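Local coordinates for uncharacterized protein lp_2219 (Lactobacillus plantarum, PDB 3HFQ) that is of unknown function but folds as a seven-bladed beta-propeller of the lactonase family, so a sugar-lactone hydrolase role is possible though unproven, at residues P84-Y90 with S102-K107; Q138-H144 with V156-D162; D250-L254 with V266-T270. The protein carries 1 engineered substitution. One frame throughout, in Å; residues are numbered along the deposited sequence.

Contact 1: residues P84-Y90 with S102-K107; sequences PGTPPAY and SANYHK
A classic beta bulge joins the two segments at the start of a propeller blade, where Ala89 and Tyr90 both face Ala103. Strand 90-94 is the first strand of this four-stranded blade and strand 99-104 the second. Ala103 O takes a short, nearly straight bond from Ala89 N (2.6 Å). Tyr90 N adds a weak one to the same oxygen. Ala103 N answers to Tyr90 O at 3.0 Å, which makes Tyr90 and Ala103 an antiparallel hydrogen-bonded pair. Their CB atoms pack together, while the Tyr90 side chain leads away from Ala103, and its OH is hydrogen-bonded to Asp147 OD2.

Beyond the strand, Asn104 ties Thr86, in the loop 85-89, to the turn 105-107. Its CG lies anti to the backbone N (chi1 -166°), which carries the amide toward Thr86. ND2 gives a hydrogen to Thr86 O at 2.9 Å. That oxygen lies in the amide plane, but ND2 stands above the plane of the Thr86 carbonyl. Asn104 OD1 accepts from Lys107 N at 3.0 Å, an Asx motif that holds the turn. One amide thus braces both segments.

Thr86 crosses His106 at about a right angle. Thr86 OG1 sits at the edge of the imidazole, 3.3 Å from His106 CB. Thr86 CB and CG2 touch His106 CD2 and CG. Two waters fill in the polar links. One bridges Pro87 O and Tyr105 N. The other bridges Thr86 O and Lys107 NZ. Lys107 stretches out along Gly85, with CE close to Gly85 CA. Its NZ ends 2.8 Å from Pro84 O, tilted 32° from that carbonyl plane.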
ATOM      1  N   PRO A  84     -19.604 -11.976   5.419  1.00 24.18           N
ATOM      2  CA  PRO A  84     -20.463 -11.466   4.350  1.00 22.89           C
ATOM      3  C   PRO A  84     -20.102 -10.026   4.003  1.00 23.94           C
ATOM      4  O   PRO A  84     -19.900  -9.188   4.887  1.00 23.55           O
ATOM      5  CB  PRO A  84     -21.878 -11.616   4.930  1.00 23.95           C
ATOM      6  CG  PRO A  84     -21.660 -11.814   6.423  1.00 25.59           C
ATOM      7  CD  PRO A  84     -20.400 -12.610   6.483  1.00 20.45           C
ATOM      8  N   GLY A  85     -19.994  -9.752   2.708  1.00 18.69           N
ATOM      9  CA  GLY A  85     -19.642  -8.418   2.267  1.00 19.29           C
ATOM     10  C   GLY A  85     -18.440  -8.409   1.340  1.00 20.81           C
ATOM     11  O   GLY A  85     -17.942  -9.460   0.918  1.00 15.17           O
ATOM     12  N   THR A  86     -17.963  -7.209   1.035  1.00 18.31           N
ATOM     13  CA  THR A  86     -16.828  -7.023   0.142  1.00 17.07           C
ATOM     14  C   THR A  86     -15.492  -7.379   0.778  1.00 16.70           C
ATOM     15  O   THR A  86     -15.352  -7.373   2.001  1.00 16.03           O
ATOM     16  CB  THR A  86     -16.735  -5.562  -0.318  1.00 19.17           C
ATOM     17  OG1 THR A  86     -16.502  -4.725   0.822  1.00 20.50           O
ATOM     18  CG2 THR A  86     -18.024  -5.134  -0.999  1.00 19.88           C
ATOM     19  N   PRO A  87     -14.491  -7.705  -0.055  1.00 12.23           N
ATOM     20  CA  PRO A  87     -13.157  -8.052   0.445  1.00 14.11           C
ATOM     21  C   PRO A  87     -12.488  -6.743   0.866  1.00 10.51           C
ATOM     22  O   PRO A  87     -12.899  -5.669   0.431  1.00 13.03           O
ATOM     23  CB  PRO A  87     -12.465  -8.660  -0.779  1.00 19.23           C
ATOM     24  CG  PRO A  87     -13.605  -9.092  -1.667  1.00 22.05           C
ATOM     25  CD  PRO A  87     -14.589  -7.969  -1.499  1.00 17.05           C
ATOM     26  N   PRO A  88     -11.456  -6.815   1.720  1.00 13.37           N
ATOM     27  CA  PRO A  88     -10.757  -5.604   2.169  1.00 14.57           C
ATOM     28  C   PRO A  88      -9.880  -4.993   1.069  1.00 13.61           C
ATOM     29  O   PRO A  88      -9.856  -5.493  -0.058  1.00 12.81           O
ATOM     30  CB  PRO A  88      -9.952  -6.098   3.369  1.00 12.81           C
ATOM     31  CG  PRO A  88      -9.660  -7.529   3.010  1.00 14.65           C
ATOM     32  CD  PRO A  88     -10.980  -8.004   2.449  1.00 14.12           C
ATOM     33  N   ALA A  89      -9.159  -3.922   1.401  1.00  8.51           N
ATOM     34  CA  ALA A  89      -8.312  -3.238   0.423  1.00  8.91           C
ATOM     35  C   ALA A  89      -6.845  -3.109   0.830  1.00 10.30           C
ATOM     36  O   ALA A  89      -6.000  -2.745   0.012  1.00 10.05           O
ATOM     37  CB  ALA A  89      -8.883  -1.852   0.134  1.00 11.15           C
ATOM     38  N   TYR A  90      -6.548  -3.393   2.092  1.00 12.28           N
ATOM     39  CA  TYR A  90      -5.185  -3.296   2.605  1.00 10.95           C
ATOM     40  C   TYR A  90      -4.999  -4.353   3.684  1.00 11.68           C
ATOM     41  O   TYR A  90      -5.958  -4.736   4.353  1.00  9.99           O
ATOM     42  CB  TYR A  90      -4.956  -1.907   3.212  1.00 10.51           C
ATOM     43  CG  TYR A  90      -3.519  -1.591   3.590  1.00 10.84           C
ATOM     44  CD1 TYR A  90      -2.613  -1.130   2.635  1.00 15.04           C
ATOM     45  CD2 TYR A  90      -3.069  -1.739   4.904  1.00 10.21           C
ATOM     46  CE1 TYR A  90      -1.299  -0.816   2.976  1.00 14.22           C
ATOM     47  CE2 TYR A  90      -1.750  -1.432   5.259  1.00 11.80           C
ATOM     48  CZ  TYR A  90      -0.872  -0.971   4.288  1.00 18.18           C
ATOM     49  OH  TYR A  90       0.426  -0.650   4.624  1.00 16.68           O
ATOM     50  N   SER A 102      -6.322  -5.243   8.637  1.00  9.93           N
ATOM     51  CA  SER A 102      -6.878  -5.082   7.301  1.00 11.15           C
ATOM     52  C   SER A 102      -7.828  -3.894   7.278  1.00 11.39           C
ATOM     53  O   SER A 102      -8.431  -3.544   8.300  1.00 10.99           O
ATOM     54  CB  SER A 102      -7.606  -6.355   6.842  1.00 10.46           C
ATOM     55  OG  SER A 102      -8.668  -6.706   7.707  1.00 16.08           O
ATOM     56  N   ALA A 103      -7.940  -3.273   6.108  1.00  8.92           N
ATOM     57  CA  ALA A 103      -8.808  -2.115   5.912  1.00 10.88           C
ATOM     58  C   ALA A 103      -9.862  -2.452   4.871  1.00 12.06           C
ATOM     59  O   ALA A 103      -9.535  -2.996   3.820  1.00 13.42           O
ATOM     60  CB  ALA A 103      -7.982  -0.929   5.437  1.00 11.95           C
ATOM     61  N   ASN A 104     -11.122  -2.128   5.144  1.00  7.87           N
ATOM     62  CA  ASN A 104     -12.172  -2.421   4.177  1.00 10.10           C
ATOM     63  C   ASN A 104     -12.800  -1.134   3.662  1.00 11.68           C
ATOM     64  O   ASN A 104     -13.436  -0.389   4.404  1.00 15.71           O
ATOM     65  CB  ASN A 104     -13.249  -3.319   4.789  1.00 11.64           C
ATOM     66  CG  ASN A 104     -14.168  -3.916   3.738  1.00 14.99           C
ATOM     67  OD1 ASN A 104     -14.799  -3.195   2.960  1.00 12.21           O
ATOM     68  ND2 ASN A 104     -14.245  -5.239   3.706  1.00 14.57           N
ATOM     69  N   TYR A 105     -12.616  -0.898   2.372  1.00 11.85           N
ATOM     70  CA  TYR A 105     -13.113   0.297   1.705  1.00  8.81           C
ATOM     71  C   TYR A 105     -14.625   0.465   1.751  1.00 11.54           C
ATOM     72  O   TYR A 105     -15.135   1.441   2.296  1.00 13.60           O
ATOM     73  CB  TYR A 105     -12.638   0.280   0.253  1.00 10.89           C
ATOM     74  CG  TYR A 105     -12.912   1.550  -0.522  1.00  9.20           C
ATOM     75  CD1 TYR A 105     -14.153   1.779  -1.118  1.00 10.00           C
ATOM     76  CD2 TYR A 105     -11.915   2.506  -0.686  1.00 12.45           C
ATOM     77  CE1 TYR A 105     -14.393   2.939  -1.860  1.00 12.65           C
ATOM     78  CE2 TYR A 105     -12.142   3.666  -1.421  1.00 15.02           C
ATOM     79  CZ  TYR A 105     -13.375   3.874  -2.009  1.00 14.51           C
ATOM     80  OH  TYR A 105     -13.579   5.021  -2.744  1.00 18.04           O
ATOM     81  N   HIS A 106     -15.338  -0.497   1.180  1.00 10.50           N
ATOM     82  CA  HIS A 106     -16.791  -0.439   1.117  1.00 11.64           C
ATOM     83  C   HIS A 106     -17.506  -0.484   2.470  1.00 14.40           C
ATOM     84  O   HIS A 106     -18.503   0.212   2.665  1.00 17.60           O
ATOM     85  CB  HIS A 106     -17.283  -1.566   0.208  1.00 15.79           C
ATOM     86  CG  HIS A 106     -16.617  -1.582  -1.135  1.00 31.34           C
ATOM     87  ND1 HIS A 106     -16.886  -0.643  -2.111  1.00 36.98           N
ATOM     88  CD2 HIS A 106     -15.666  -2.396  -1.648  1.00 33.19           C
ATOM     89  CE1 HIS A 106     -16.128  -0.881  -3.166  1.00 37.00           C
ATOM     90  NE2 HIS A 106     -15.377  -1.940  -2.912  1.00 32.86           N
ATOM     91  N   LYS A 107     -17.002  -1.283   3.407  1.00 14.66           N
ATOM     92  CA  LYS A 107     -17.626  -1.395   4.727  1.00 17.09           C
ATOM     93  C   LYS A 107     -17.254  -0.271   5.693  1.00 18.49           C
ATOM     94  O   LYS A 107     -17.983  -0.009   6.652  1.00 16.33           O
ATOM     95  CB  LYS A 107     -17.260  -2.728   5.384  1.00 15.06           C
ATOM     96  CG  LYS A 107     -17.831  -3.961   4.711  1.00 19.64           C
ATOM     97  CD  LYS A 107     -17.411  -5.204   5.493  1.00 24.88           C
ATOM     98  CE  LYS A 107     -18.293  -6.395   5.184  1.00 31.91           C
ATOM     99  NZ  LYS A 107     -17.954  -7.550   6.064  1.00 35.90           N
TER
HETATM  100  O   HOH W   1     -16.536  -8.782   4.048  1.00 29.90           O
HETATM  101  O   HOH W   2     -12.447  -2.963   0.263  1.00 13.03           O

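Contact 2: residues Q138-H144 with V156-D162; sequences QDGSHIH and VIDLGSD. With PO4 (phosphate ion), chain C.
Ile143 and Asp158 face each other as an antiparallel non-hydrogen-bonded pair in a beta hairpin, the first two strands of a propeller blade. Backbone bonds flank the pair. His144 N gives to Ile157 O at 3.0 Å, and Leu159 N gives to His142 O at 2.8 Å. Gly160 CA also makes a CA-H...O contact with Gly140 O, with the glycine pressed against the 140-142 backbone.

Side-chain hydrogen bonds centre on the buried Asp158 carboxylate. With chi1 at -167° the carboxylate swings away from its own N and meets residues 141 and 142. Ser141 OG donates to OD2 at 2.7 Å, from above the carboxylate plane. His142 N and Ser161 N both donate to OD1, from opposite faces of that plane. The bond from Ser161 N closes an Asx motif at the strand end. These three donors help fix the rotation of the carboxylate and probably favour its charged form. Farther along, the extended Gln138 lays its amide against the turn. NE2 gives a nearly straight bond to Leu159 O (3.0 Å, 177°), which lies in the amide plane. Asp162 crosses this amide at about a right angle, its oxygens bonded to Gly186 and Gly188 N.

Ile143 CG2 meets Val156 CG1 at 3.6 Å, and Ile143 CD1 rests on Asp158 CB. Leu159 CD2 lies at the edge of the His142 ring, one face of which carries Gly140 O over its centre.

A phosphate ion, probably from the crystallisation liquor, lies at the edge of the His144 ring. His144 NE2 donates to its O4 at 2.7 Å. The ion is also hydrogen-bonded to Arg190 NE and Arg259 NH1.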
ATOM      1  N   GLN A 138     -16.843  10.047  -1.979  1.00 12.82           N
ATOM      2  CA  GLN A 138     -16.941  10.080  -0.524  1.00 12.82           C
ATOM      3  C   GLN A 138     -18.364   9.981   0.015  1.00 13.80           C
ATOM      4  O   GLN A 138     -18.771  10.770   0.862  1.00 12.84           O
ATOM      5  CB  GLN A 138     -16.266  11.352  -0.012  1.00 14.81           C
ATOM      6  CG  GLN A 138     -14.803  11.445  -0.421  1.00 14.39           C
ATOM      7  CD  GLN A 138     -14.168  12.764  -0.035  1.00 16.04           C
ATOM      8  OE1 GLN A 138     -14.598  13.828  -0.488  1.00 14.62           O
ATOM      9  NE2 GLN A 138     -13.137  12.704   0.801  1.00 12.97           N
ATOM     10  N   ASP A 139     -19.106   8.992  -0.466  1.00 15.58           N
ATOM     11  CA  ASP A 139     -20.486   8.785  -0.038  1.00 20.99           C
ATOM     12  C   ASP A 139     -20.592   8.216   1.378  1.00 23.45           C
ATOM     13  O   ASP A 139     -21.638   8.318   2.019  1.00 21.93           O
ATOM     14  CB  ASP A 139     -21.211   7.855  -1.020  1.00 25.67           C
ATOM     15  CG  ASP A 139     -20.437   6.578  -1.301  1.00 35.58           C
ATOM     16  OD1 ASP A 139     -21.075   5.507  -1.393  1.00 37.09           O
ATOM     17  OD2 ASP A 139     -19.196   6.640  -1.447  1.00 34.92           O
ATOM     18  N   GLY A 140     -19.509   7.614   1.859  1.00 15.87           N
ATOM     19  CA  GLY A 140     -19.511   7.046   3.196  1.00 13.48           C
ATOM     20  C   GLY A 140     -18.090   6.776   3.651  1.00 17.59           C
ATOM     21  O   GLY A 140     -17.142   7.163   2.972  1.00 12.78           O
ATOM     22  N   SER A 141     -17.930   6.120   4.797  1.00 16.64           N
ATOM     23  CA  SER A 141     -16.597   5.814   5.298  1.00 14.43           C
ATOM     24  C   SER A 141     -15.916   4.796   4.399  1.00 13.21           C
ATOM     25  O   SER A 141     -16.517   3.790   4.023  1.00 11.50           O
ATOM     26  CB  SER A 141     -16.666   5.260   6.722  1.00 12.51           C
ATOM     27  OG  SER A 141     -15.398   4.772   7.123  1.00 17.55           O
ATOM     28  N   HIS A 142     -14.655   5.060   4.070  1.00 10.88           N
ATOM     29  CA  HIS A 142     -13.869   4.177   3.217  1.00  8.98           C
ATOM     30  C   HIS A 142     -12.451   4.053   3.782  1.00 11.27           C
ATOM     31  O   HIS A 142     -11.595   4.887   3.506  1.00 12.50           O
ATOM     32  CB  HIS A 142     -13.822   4.747   1.794  1.00 14.19           C
ATOM     33  CG  HIS A 142     -15.162   4.800   1.118  1.00 14.43           C
ATOM     34  ND1 HIS A 142     -15.531   5.831   0.275  1.00 18.79           N
ATOM     35  CD2 HIS A 142     -16.207   3.940   1.135  1.00  8.87           C
ATOM     36  CE1 HIS A 142     -16.745   5.599  -0.195  1.00 15.15           C
ATOM     37  NE2 HIS A 142     -17.177   4.460   0.311  1.00 19.50           N
ATOM     38  N   ILE A 143     -12.211   3.015   4.580  1.00 10.61           N
ATOM     39  CA  ILE A 143     -10.893   2.804   5.176  1.00 12.95           C
ATOM     40  C   ILE A 143      -9.974   2.199   4.119  1.00 13.91           C
ATOM     41  O   ILE A 143     -10.335   1.226   3.462  1.00 12.27           O
ATOM     42  CB  ILE A 143     -10.982   1.861   6.404  1.00 10.74           C
ATOM     43  CG1 ILE A 143     -12.017   2.398   7.397  1.00 12.10           C
ATOM     44  CG2 ILE A 143      -9.630   1.774   7.093  1.00 10.98           C
ATOM     45  CD1 ILE A 143     -11.730   3.817   7.892  1.00 15.59           C
ATOM     46  N   HIS A 144      -8.778   2.760   3.963  1.00  9.20           N
ATOM     47  CA  HIS A 144      -7.866   2.278   2.929  1.00  8.96           C
ATOM     48  C   HIS A 144      -6.457   1.942   3.406  1.00 11.39           C
ATOM     49  O   HIS A 144      -5.610   1.523   2.609  1.00 10.32           O
ATOM     50  CB  HIS A 144      -7.766   3.332   1.824  1.00 12.37           C
ATOM     51  CG  HIS A 144      -7.734   2.760   0.442  1.00 15.16           C
ATOM     52  ND1 HIS A 144      -6.928   1.699   0.094  1.00 14.72           N
ATOM     53  CD2 HIS A 144      -8.424   3.093  -0.674  1.00 15.42           C
ATOM     54  CE1 HIS A 144      -7.125   1.399  -1.177  1.00 17.88           C
ATOM     55  NE2 HIS A 144      -8.029   2.230  -1.668  1.00 14.25           N
ATOM     56  N   VAL A 156      -4.889   4.628  10.881  1.00  8.10           N
ATOM     57  CA  VAL A 156      -6.003   4.158  10.060  1.00 10.83           C
ATOM     58  C   VAL A 156      -6.530   5.335   9.239  1.00  9.52           C
ATOM     59  O   VAL A 156      -6.960   6.341   9.793  1.00 10.89           O
ATOM     60  CB  VAL A 156      -7.125   3.578  10.962  1.00 10.77           C
ATOM     61  CG1 VAL A 156      -8.313   3.122  10.114  1.00  7.07           C
ATOM     62  CG2 VAL A 156      -6.575   2.407  11.775  1.00  7.43           C
ATOM     63  N   ILE A 157      -6.495   5.201   7.917  1.00  9.06           N
ATOM     64  CA  ILE A 157      -6.919   6.280   7.026  1.00  9.79           C
ATOM     65  C   ILE A 157      -8.301   6.098   6.409  1.00 10.30           C
ATOM     66  O   ILE A 157      -8.585   5.071   5.803  1.00 10.54           O
ATOM     67  CB  ILE A 157      -5.894   6.453   5.885  1.00 10.34           C
ATOM     68  CG1 ILE A 157      -4.497   6.660   6.479  1.00  6.91           C
ATOM     69  CG2 ILE A 157      -6.285   7.628   4.998  1.00 13.73           C
ATOM     70  CD1 ILE A 157      -3.385   6.655   5.445  1.00  7.04           C
ATOM     71  N   ASP A 158      -9.150   7.115   6.550  1.00 11.19           N
ATOM     72  CA  ASP A 158     -10.501   7.079   6.004  1.00 11.15           C
ATOM     73  C   ASP A 158     -10.585   8.039   4.818  1.00 12.54           C
ATOM     74  O   ASP A 158     -10.660   9.257   4.990  1.00 10.87           O
ATOM     75  CB  ASP A 158     -11.516   7.496   7.075  1.00 15.30           C
ATOM     76  CG  ASP A 158     -12.950   7.184   6.681  1.00 13.40           C
ATOM     77  OD1 ASP A 158     -13.276   7.266   5.480  1.00 12.48           O
ATOM     78  OD2 ASP A 158     -13.761   6.870   7.577  1.00 15.54           O
ATOM     79  N   LEU A 159     -10.562   7.484   3.614  1.00  9.92           N
ATOM     80  CA  LEU A 159     -10.633   8.286   2.402  1.00 12.61           C
ATOM     81  C   LEU A 159     -11.995   8.961   2.275  1.00 10.05           C
ATOM     82  O   LEU A 159     -12.100  10.089   1.788  1.00 10.86           O
ATOM     83  CB  LEU A 159     -10.364   7.392   1.182  1.00 15.60           C
ATOM     84  CG  LEU A 159     -10.502   7.999  -0.218  1.00 15.65           C
ATOM     85  CD1 LEU A 159      -9.513   7.330  -1.165  1.00 15.56           C
ATOM     86  CD2 LEU A 159     -11.933   7.836  -0.715  1.00 15.41           C
ATOM     87  N   GLY A 160     -13.032   8.267   2.731  1.00  6.95           N
ATOM     88  CA  GLY A 160     -14.382   8.790   2.642  1.00 12.01           C
ATOM     89  C   GLY A 160     -14.706   9.995   3.510  1.00 17.71           C
ATOM     90  O   GLY A 160     -15.490  10.856   3.104  1.00 15.75           O
ATOM     91  N   SER A 161     -14.108  10.069   4.695  1.00 13.92           N
ATOM     92  CA  SER A 161     -14.381  11.176   5.607  1.00 15.89           C
ATOM     93  C   SER A 161     -13.227  12.165   5.783  1.00 16.53           C
ATOM     94  O   SER A 161     -13.308  13.067   6.614  1.00 18.76           O
ATOM     95  CB  SER A 161     -14.777  10.626   6.977  1.00 20.59           C
ATOM     96  OG  SER A 161     -13.699   9.910   7.547  1.00 27.90           O
ATOM     97  N   ASP A 162     -12.160  11.994   5.007  1.00 14.76           N
ATOM     98  CA  ASP A 162     -10.995  12.878   5.087  1.00 12.32           C
ATOM     99  C   ASP A 162     -10.352  12.888   6.469  1.00 13.72           C
ATOM    100  O   ASP A 162     -10.002  13.948   6.990  1.00 14.45           O
ATOM    101  CB  ASP A 162     -11.378  14.313   4.704  1.00 15.83           C
ATOM    102  CG  ASP A 162     -11.650  14.469   3.224  1.00 20.44           C
ATOM    103  OD1 ASP A 162     -10.798  14.041   2.417  1.00 18.24           O
ATOM    104  OD2 ASP A 162     -12.711  15.026   2.865  1.00 19.57           O
TER
HETATM  105  P   PO4 C 402      -9.065   3.143  -4.618  1.00 18.55           P
HETATM  106  O1  PO4 C 402      -9.803   3.219  -6.007  1.00 21.26           O
HETATM  107  O2  PO4 C 402      -7.513   3.303  -4.834  1.00 16.27           O
HETATM  108  O3  PO4 C 402      -9.590   4.292  -3.674  1.00 26.00           O
HETATM  109  O4  PO4 C 402      -9.349   1.744  -3.945  1.00 24.62           O

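Contact 3: residues D250-L254 with V266-T270; sequences DGHFL and VFAVT
Leu254 and Phe267 form an antiparallel hydrogen-bonded pair, with Leu254 N to Phe267 O and Phe267 N to Leu254 O both at 2.8 Å. Their CB atoms touch at 4.1 Å on one face of the sheet. The Phe267 ring turns its edge to Leu254 O, which lies in the ring plane. On the other face Phe253 and Ala268 pair without backbone bonds. The Phe253 ring meets the neighbouring strand at an oblique angle, with CE1 4.2 Å from Ala268 CB.

At the open end of the hairpin, Val269 N gives a straight bond to His252 O (2.8 Å, 179°), from above the carbonyl plane. Val269 CB packs on Gly251 O at 3.5 Å, and Val269 CG2 reaches Leu254 CB.

The turn before the strand is set by Asp250. Its OD2 accepts from His252 N at 3.0 Å, an Asx turn, and also bonds Ser248 OG. Gly251 takes a positive phi in this turn. Farther out, Leu247 and Leu275 of the flanking strands and Phe202 of strand 200-205 pack against Leu254 and Val269. Such pairing of the second and third strands of a four-stranded antiparallel blade is typical of the beta-propeller.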
ATOM      1  N   ASP A 250      16.949   5.775   3.374  1.00 15.60           N
ATOM      2  CA  ASP A 250      17.667   6.896   3.968  1.00 23.41           C
ATOM      3  C   ASP A 250      16.731   8.072   4.245  1.00 22.32           C
ATOM      4  O   ASP A 250      17.126   9.051   4.872  1.00 20.95           O
ATOM      5  CB  ASP A 250      18.829   7.325   3.058  1.00 21.87           C
ATOM      6  CG  ASP A 250      18.385   7.655   1.643  1.00 27.84           C
ATOM      7  OD1 ASP A 250      19.263   7.752   0.754  1.00 29.22           O
ATOM      8  OD2 ASP A 250      17.170   7.826   1.415  1.00 20.72           O
ATOM      9  N   GLY A 251      15.488   7.960   3.784  1.00 21.84           N
ATOM     10  CA  GLY A 251      14.504   9.009   4.001  1.00 11.85           C
ATOM     11  C   GLY A 251      14.672  10.256   3.145  1.00 14.69           C
ATOM     12  O   GLY A 251      14.003  11.259   3.378  1.00 13.87           O
ATOM     13  N   HIS A 252      15.541  10.191   2.140  1.00 10.60           N
ATOM     14  CA  HIS A 252      15.808  11.339   1.276  1.00 10.74           C
ATOM     15  C   HIS A 252      14.881  11.517   0.081  1.00 15.89           C
ATOM     16  O   HIS A 252      14.744  12.628  -0.440  1.00 15.11           O
ATOM     17  CB  HIS A 252      17.249  11.270   0.766  1.00 17.03           C
ATOM     18  CG  HIS A 252      18.274  11.409   1.847  1.00 25.52           C
ATOM     19  ND1 HIS A 252      19.453  10.684   1.849  1.00 29.33           N
ATOM     20  CD2 HIS A 252      18.318  12.195   2.943  1.00 24.70           C
ATOM     21  CE1 HIS A 252      20.170  11.025   2.902  1.00 28.75           C
ATOM     22  NE2 HIS A 252      19.504  11.943   3.586  1.00 26.96           N
ATOM     23  N   PHE A 253      14.250  10.437  -0.365  1.00 10.62           N
ATOM     24  CA  PHE A 253      13.377  10.530  -1.524  1.00  9.46           C
ATOM     25  C   PHE A 253      12.009   9.891  -1.343  1.00 10.79           C
ATOM     26  O   PHE A 253      11.893   8.769  -0.845  1.00 12.02           O
ATOM     27  CB  PHE A 253      14.094   9.929  -2.733  1.00 12.27           C
ATOM     28  CG  PHE A 253      15.347  10.670  -3.105  1.00 13.06           C
ATOM     29  CD1 PHE A 253      15.277  11.883  -3.778  1.00 10.22           C
ATOM     30  CD2 PHE A 253      16.595  10.185  -2.727  1.00 16.23           C
ATOM     31  CE1 PHE A 253      16.432  12.608  -4.068  1.00 13.93           C
ATOM     32  CE2 PHE A 253      17.759  10.902  -3.011  1.00 13.48           C
ATOM     33  CZ  PHE A 253      17.676  12.114  -3.681  1.00 12.92           C
ATOM     34  N   LEU A 254      10.978  10.626  -1.753  1.00 10.56           N
ATOM     35  CA  LEU A 254       9.594  10.172  -1.655  1.00  7.92           C
ATOM     36  C   LEU A 254       9.056   9.887  -3.055  1.00 11.36           C
ATOM     37  O   LEU A 254       9.323  10.634  -3.999  1.00 13.58           O
ATOM     38  CB  LEU A 254       8.734  11.249  -0.985  1.00 10.21           C
ATOM     39  CG  LEU A 254       7.283  10.905  -0.627  1.00 11.53           C
ATOM     40  CD1 LEU A 254       7.260   9.919   0.543  1.00  7.61           C
ATOM     41  CD2 LEU A 254       6.543  12.174  -0.240  1.00 16.87           C
ATOM     42  N   VAL A 266       8.638  11.834  -8.269  1.00 11.95           N
ATOM     43  CA  VAL A 266       9.712  11.735  -7.294  1.00  8.53           C
ATOM     44  C   VAL A 266       9.938  13.066  -6.595  1.00 11.06           C
ATOM     45  O   VAL A 266      10.049  14.113  -7.247  1.00 11.63           O
ATOM     46  CB  VAL A 266      11.028  11.318  -7.976  1.00 10.18           C
ATOM     47  CG1 VAL A 266      12.085  11.023  -6.928  1.00 11.08           C
ATOM     48  CG2 VAL A 266      10.787  10.106  -8.871  1.00 11.51           C
ATOM     49  N   PHE A 267      10.013  13.018  -5.269  1.00 10.69           N
ATOM     50  CA  PHE A 267      10.229  14.216  -4.465  1.00 13.47           C
ATOM     51  C   PHE A 267      11.456  14.076  -3.583  1.00 13.62           C
ATOM     52  O   PHE A 267      11.720  13.005  -3.033  1.00 13.66           O
ATOM     53  CB  PHE A 267       9.037  14.490  -3.539  1.00 11.81           C
ATOM     54  CG  PHE A 267       7.752  14.784  -4.252  1.00 15.79           C
ATOM     55  CD1 PHE A 267       6.975  13.753  -4.773  1.00 14.58           C
ATOM     56  CD2 PHE A 267       7.304  16.097  -4.378  1.00 15.24           C
ATOM     57  CE1 PHE A 267       5.771  14.022  -5.407  1.00 11.86           C
ATOM     58  CE2 PHE A 267       6.099  16.379  -5.011  1.00 17.51           C
ATOM     59  CZ  PHE A 267       5.328  15.340  -5.526  1.00 15.66           C
ATOM     60  N   ALA A 268      12.202  15.165  -3.449  1.00 11.79           N
ATOM     61  CA  ALA A 268      13.365  15.179  -2.581  1.00 14.80           C
ATOM     62  C   ALA A 268      12.831  15.666  -1.237  1.00 13.92           C
ATOM     63  O   ALA A 268      12.101  16.662  -1.182  1.00 10.97           O
ATOM     64  CB  ALA A 268      14.415  16.148  -3.114  1.00 13.71           C
ATOM     65  N   VAL A 269      13.164  14.956  -0.164  1.00 11.18           N
ATOM     66  CA  VAL A 269      12.720  15.345   1.170  1.00 11.67           C
ATOM     67  C   VAL A 269      13.830  16.174   1.795  1.00 15.26           C
ATOM     68  O   VAL A 269      14.964  15.714   1.905  1.00 14.92           O
ATOM     69  CB  VAL A 269      12.475  14.120   2.084  1.00 13.18           C
ATOM     70  CG1 VAL A 269      11.950  14.586   3.430  1.00 14.15           C
ATOM     71  CG2 VAL A 269      11.494  13.159   1.435  1.00 10.32           C
ATOM     72  N   THR A 270      13.509  17.396   2.198  1.00 15.90           N
ATOM     73  CA  THR A 270      14.512  18.250   2.804  1.00 18.30           C
ATOM     74  C   THR A 270      14.135  18.600   4.237  1.00 19.76           C
ATOM     75  O   THR A 270      13.396  17.860   4.883  1.00 21.77           O
ATOM     76  CB  THR A 270      14.736  19.526   1.957  1.00 17.39           C
ATOM     77  OG1 THR A 270      13.493  20.217   1.772  1.00 14.12           O
ATOM     78  CG2 THR A 270      15.304  19.145   0.590  1.00 16.87           C
TER

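How the contacts relate
Each contact includes antiparallel pairing in a different blade of the propeller, but contact 1 is mostly the loop leading into its blade. Contacts 1 and 2 lie in consecutive blades and touch: the Tyr105 ring stacks on His142, and Ala103 packs on Ile143. Both pair first and second strands and use an Asx motif at the end of the second. Contact 2 is buried and rich in side-chain hydrogen bonds. Contact 1 is partly buried, and waters and a lysine serve its outer end. Contact 3 stands apart, its centre 31 Å from that of contact 1, across the chain's centre. It is partly buried too, but backbone bonds and apolar packing join its segments.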